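Local coordinates for protein sulfite dehydrogenase (Paracoccus pantotrophus, PDB 2XTS) that probably oxidises the sulfane sulfur of protein-bound substrates at a molybdenum-molybdopterin centre and passes the electrons to heme c of its cytochrome partner, at residues 51-56 with 140-145. Sequence-based numbering, arbitrary orientation.
Sequences SSINFT and QGMIHN. With MTE (phosphonic acidmono-(2-amino-5,6-dimercapto-4-oxo-3,7,8a,9,10,10a-hexahydro-4H-8-oxa-1,3,9,10-tetraaza-anthracen-7-ylmethyl)ester), chain E; HEC (heme c), chain K.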
loop_
_atom_site.group_PDB
_atom_site.type_symbol
_atom_site.label_atom_id
_atom_site.label_comp_id
_atom_site.label_asym_id
_atom_site.label_seq_id
_atom_site.Cartn_x
_atom_site.Cartn_y
_atom_site.Cartn_z
ATOM N N SER A 51 7.849 14.835 -20.661
ATOM C CA SER A 51 7.051 15.856 -19.991
ATOM C C SER A 51 5.588 15.531 -20.232
ATOM O O SER A 51 4.962 15.994 -21.167
ATOM C CB SER A 51 7.398 17.300 -20.397
ATOM O OG SER A 51 6.567 18.205 -19.665
ATOM N N SER A 52 5.055 14.683 -19.378
ATOM C CA SER A 52 3.802 14.027 -19.638
ATOM C C SER A 52 3.254 13.423 -18.358
ATOM O O SER A 52 3.751 13.656 -17.251
ATOM C CB SER A 52 3.992 12.976 -20.747
ATOM O OG SER A 52 2.758 12.492 -21.238
ATOM N N ILE A 53 2.185 12.665 -18.570
ATOM C CA ILE A 53 1.291 12.180 -17.538
ATOM C C ILE A 53 0.918 10.743 -17.885
ATOM O O ILE A 53 0.745 10.398 -19.057
ATOM C CB ILE A 53 0.006 13.062 -17.523
ATOM C CG1 ILE A 53 -0.966 12.672 -16.415
ATOM C CG2 ILE A 53 -0.725 13.092 -18.899
ATOM C CD1 ILE A 53 -0.484 13.006 -15.082
ATOM N N ASN A 54 0.726 9.909 -16.860
ATOM C CA ASN A 54 -0.007 8.662 -17.040
ATOM C C ASN A 54 -1.079 8.570 -15.963
ATOM O O ASN A 54 -1.221 9.507 -15.169
ATOM C CB ASN A 54 0.920 7.449 -17.151
ATOM C CG ASN A 54 1.666 7.134 -15.873
ATOM O OD1 ASN A 54 1.155 7.363 -14.781
ATOM N ND2 ASN A 54 2.860 6.532 -16.000
ATOM N N PHE A 55 -1.877 7.503 -15.977
ATOM C CA PHE A 55 -3.127 7.508 -15.241
ATOM C C PHE A 55 -3.268 6.284 -14.345
ATOM O O PHE A 55 -3.058 5.163 -14.795
ATOM C CB PHE A 55 -4.296 7.536 -16.241
ATOM C CG PHE A 55 -4.346 8.777 -17.071
ATOM C CD1 PHE A 55 -3.665 8.844 -18.278
ATOM C CD2 PHE A 55 -5.034 9.891 -16.626
ATOM C CE1 PHE A 55 -3.658 10.020 -19.017
ATOM C CE2 PHE A 55 -5.056 11.048 -17.385
ATOM C CZ PHE A 55 -4.369 11.105 -18.566
ATOM N N THR A 56 -3.625 6.514 -13.086
ATOM C CA THR A 56 -3.876 5.434 -12.135
ATOM C C THR A 56 -5.148 4.671 -12.524
ATOM O O THR A 56 -6.131 5.295 -12.887
ATOM C CB THR A 56 -4.130 6.027 -10.724
ATOM O OG1 THR A 56 -3.044 6.882 -10.360
ATOM C CG2 THR A 56 -4.335 4.957 -9.672
ATOM N N GLN A 140 -10.304 10.941 -14.373
ATOM C CA GLN A 140 -10.071 11.230 -12.967
ATOM C C GLN A 140 -8.802 10.590 -12.395
ATOM O O GLN A 140 -8.548 10.741 -11.210
ATOM C CB GLN A 140 -11.298 10.840 -12.122
ATOM C CG GLN A 140 -12.513 11.788 -12.186
ATOM C CD GLN A 140 -13.421 11.528 -13.391
ATOM O OE1 GLN A 140 -13.380 10.471 -14.007
ATOM N NE2 GLN A 140 -14.289 12.477 -13.683
ATOM N N GLY A 141 -8.036 9.867 -13.207
ATOM C CA GLY A 141 -6.953 9.056 -12.681
ATOM C C GLY A 141 -5.591 9.707 -12.504
ATOM O O GLY A 141 -4.637 9.022 -12.193
ATOM N N MET A 142 -5.481 11.024 -12.641
ATOM C CA MET A 142 -4.257 11.724 -12.261
ATOM C C MET A 142 -4.307 11.989 -10.745
ATOM O O MET A 142 -4.333 13.136 -10.289
ATOM C CB MET A 142 -4.057 13.047 -13.018
ATOM C CG MET A 142 -4.208 13.011 -14.488
ATOM S SD MET A 142 -3.856 14.693 -15.110
ATOM C CE MET A 142 -4.511 14.601 -16.773
ATOM N N ILE A 143 -4.316 10.911 -9.959
ATOM C CA ILE A 143 -4.414 11.000 -8.537
ATOM C C ILE A 143 -3.841 9.723 -7.934
ATOM O O ILE A 143 -3.962 8.635 -8.499
ATOM C CB ILE A 143 -5.910 11.185 -8.113
ATOM C CG1 ILE A 143 -6.035 11.596 -6.656
ATOM C CG2 ILE A 143 -6.771 9.945 -8.407
ATOM C CD1 ILE A 143 -7.374 12.257 -6.363
ATOM N N HIS A 144 -3.267 9.863 -6.751
ATOM C CA HIS A 144 -2.896 8.721 -5.929
ATOM C C HIS A 144 -3.002 9.113 -4.461
ATOM O O HIS A 144 -3.121 10.290 -4.135
ATOM C CB HIS A 144 -1.527 8.093 -6.314
ATOM C CG HIS A 144 -0.326 8.970 -6.225
ATOM N ND1 HIS A 144 0.077 9.589 -5.061
ATOM C CD2 HIS A 144 0.643 9.201 -7.139
ATOM C CE1 HIS A 144 1.224 10.206 -5.286
ATOM N NE2 HIS A 144 1.589 9.989 -6.537
ATOM N N ASN A 145 -2.991 8.115 -3.584
ATOM C CA ASN A 145 -3.227 8.311 -2.165
ATOM C C ASN A 145 -2.381 7.333 -1.400
ATOM O O ASN A 145 -2.559 6.150 -1.508
ATOM C CB ASN A 145 -4.716 8.103 -1.876
ATOM C CG ASN A 145 -5.137 8.446 -0.452
ATOM O OD1 ASN A 145 -5.374 7.538 0.379
ATOM N ND2 ASN A 145 -5.309 9.692 -0.176
HETATM N N1 MTE E . 8.670 17.403 -9.147
HETATM C C2 MTE E . 9.687 17.534 -9.991
HETATM N N2 MTE E . 10.930 17.702 -9.488
HETATM N N3 MTE E . 9.522 17.481 -11.326
HETATM C C4 MTE E . 8.300 17.307 -11.907
HETATM O O4 MTE E . 8.233 17.256 -13.153
HETATM N N5 MTE E . 5.833 17.091 -11.497
HETATM C C6 MTE E . 4.865 17.573 -10.539
HETATM C C7 MTE E . 5.034 17.024 -9.131
HETATM N N8 MTE E . 6.400 17.171 -8.702
HETATM C C9 MTE E . 7.138 17.187 -11.049
HETATM C C10 MTE E . 7.390 17.258 -9.605
HETATM C "C1'" MTE E . 3.430 17.350 -10.981
HETATM S "S1'" MTE E . 2.765 18.375 -12.234
HETATM C "C2'" MTE E . 2.630 16.440 -10.376
HETATM S "S2'" MTE E . 0.955 16.306 -10.742
HETATM C "C3'" MTE E . 3.214 15.534 -9.314
HETATM O "O3'" MTE E . 4.634 15.664 -9.135
HETATM C "C4'" MTE E . 2.973 14.082 -9.680
HETATM O "O4'" MTE E . 3.454 13.233 -8.629
HETATM P P MTE E . 3.674 11.693 -9.018
HETATM O O1P MTE E . 2.224 11.285 -9.419
HETATM O O2P MTE E . 4.583 11.574 -10.197
HETATM O O3P MTE E . 4.107 11.032 -7.755
HETATM FE FE HEC K . 12.234 24.752 -24.955
HETATM C CHA HEC K . 9.432 24.891 -23.042
HETATM C CHB HEC K . 12.807 28.053 -24.331
HETATM C CHC HEC K . 15.173 24.513 -26.556
HETATM C CHD HEC K . 11.353 21.704 -26.095
HETATM N NA HEC K . 11.305 26.191 -23.897
HETATM C C1A HEC K . 10.115 26.051 -23.221
HETATM C C2A HEC K . 9.710 27.332 -22.689
HETATM C C3A HEC K . 10.657 28.208 -23.053
HETATM C C4A HEC K . 11.665 27.501 -23.810
HETATM C CMA HEC K . 10.737 29.719 -22.744
HETATM C CAA HEC K . 8.418 27.585 -21.869
HETATM C CBA HEC K . 7.204 27.751 -22.784
HETATM C CGA HEC K . 5.950 28.092 -22.033
HETATM O O1A HEC K . 5.770 27.647 -20.898
HETATM O O2A HEC K . 5.172 28.871 -22.631
HETATM N NB HEC K . 13.718 26.000 -25.325
HETATM C C1B HEC K . 13.801 27.343 -24.973
HETATM C C2B HEC K . 15.137 27.821 -25.259
HETATM C C3B HEC K . 15.789 26.847 -25.910
HETATM C C4B HEC K . 14.924 25.692 -25.932
HETATM C CMB HEC K . 15.555 29.291 -25.063
HETATM C CAB HEC K . 17.223 26.851 -26.419
HETATM C CBB HEC K . 18.188 27.280 -25.277
HETATM N NC HEC K . 13.094 23.342 -26.122
HETATM C C1C HEC K . 14.308 23.462 -26.725
HETATM C C2C HEC K . 14.557 22.277 -27.507
HETATM C C3C HEC K . 13.487 21.484 -27.372
HETATM C C4C HEC K . 12.540 22.176 -26.541
HETATM C CMC HEC K . 15.849 22.010 -28.309
HETATM C CAC HEC K . 13.128 20.139 -28.005
HETATM C CBC HEC K . 14.127 19.041 -28.066
HETATM N ND HEC K . 10.680 23.526 -24.612
HETATM C C1D HEC K . 10.575 22.238 -25.102
HETATM C C2D HEC K . 9.470 21.553 -24.485
HETATM C C3D HEC K . 8.903 22.523 -23.528
HETATM C C4D HEC K . 9.677 23.717 -23.672
HETATM C CMD HEC K . 8.998 20.114 -24.645
HETATM C CAD HEC K . 7.729 22.254 -22.603
HETATM C CBD HEC K . 8.254 21.689 -21.286
HETATM C CGD HEC K . 7.171 21.449 -20.273
HETATM O O1D HEC K . 6.014 21.901 -20.472
HETATM O O2D HEC K . 7.501 20.887 -19.210
#
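Thr56 OG1 donates a 2.7 Å hydrogen bond to Ile143 O and in turn accepts one from the backbone N of Phe72, so this buried hydroxyl is gripped by two main-chain groups, one accepting and one donating. With chi1 at -54°, OG1 stands anti to the carbonyl carbon and beside the backbone N, which lets one residue reach 140-145 twice: its own N binds Gly141 O at 2.8 Å. A valine in place of Thr56 would probably leave Ile143 O and Phe72 N without their shared partner and weaken the tie between 51-56 and 140-145.

Between the two bonded carbonyls, Met142 sits at the centre of an inverse gamma turn and lays its extended side chain against Ile53 and Phe55. The Phe55 ring lies alongside, pointing the same way; its CE2 touches Met142 CG at 3.6 Å, and SD approaches the ring obliquely in a Met-aromatic contact. Ile53 crosses the thioether at about a right angle, with CG1 3.8 Å from Met142 SD.

Each segment also reaches a cofactor. His144 NE2 gives a nearly straight 3.0 Å bond (177°) to the molybdopterin phosphate atom O3P, which lies at the edge of the imidazole and in its plane. At the start of 51-56, Ser51 OG donates to heme propionate O2D at 2.9 Å.

The contact thus joins the heme-binding segment to a cofactor-binding strand of the oxidoreductase molybdopterin-binding domain. The chain running on from strand 52-53, which pairs antiparallel with 74-75, meets the turn between helix 136-140 and strand 143-152, where the latter begins its antiparallel pairing with strand 112-119.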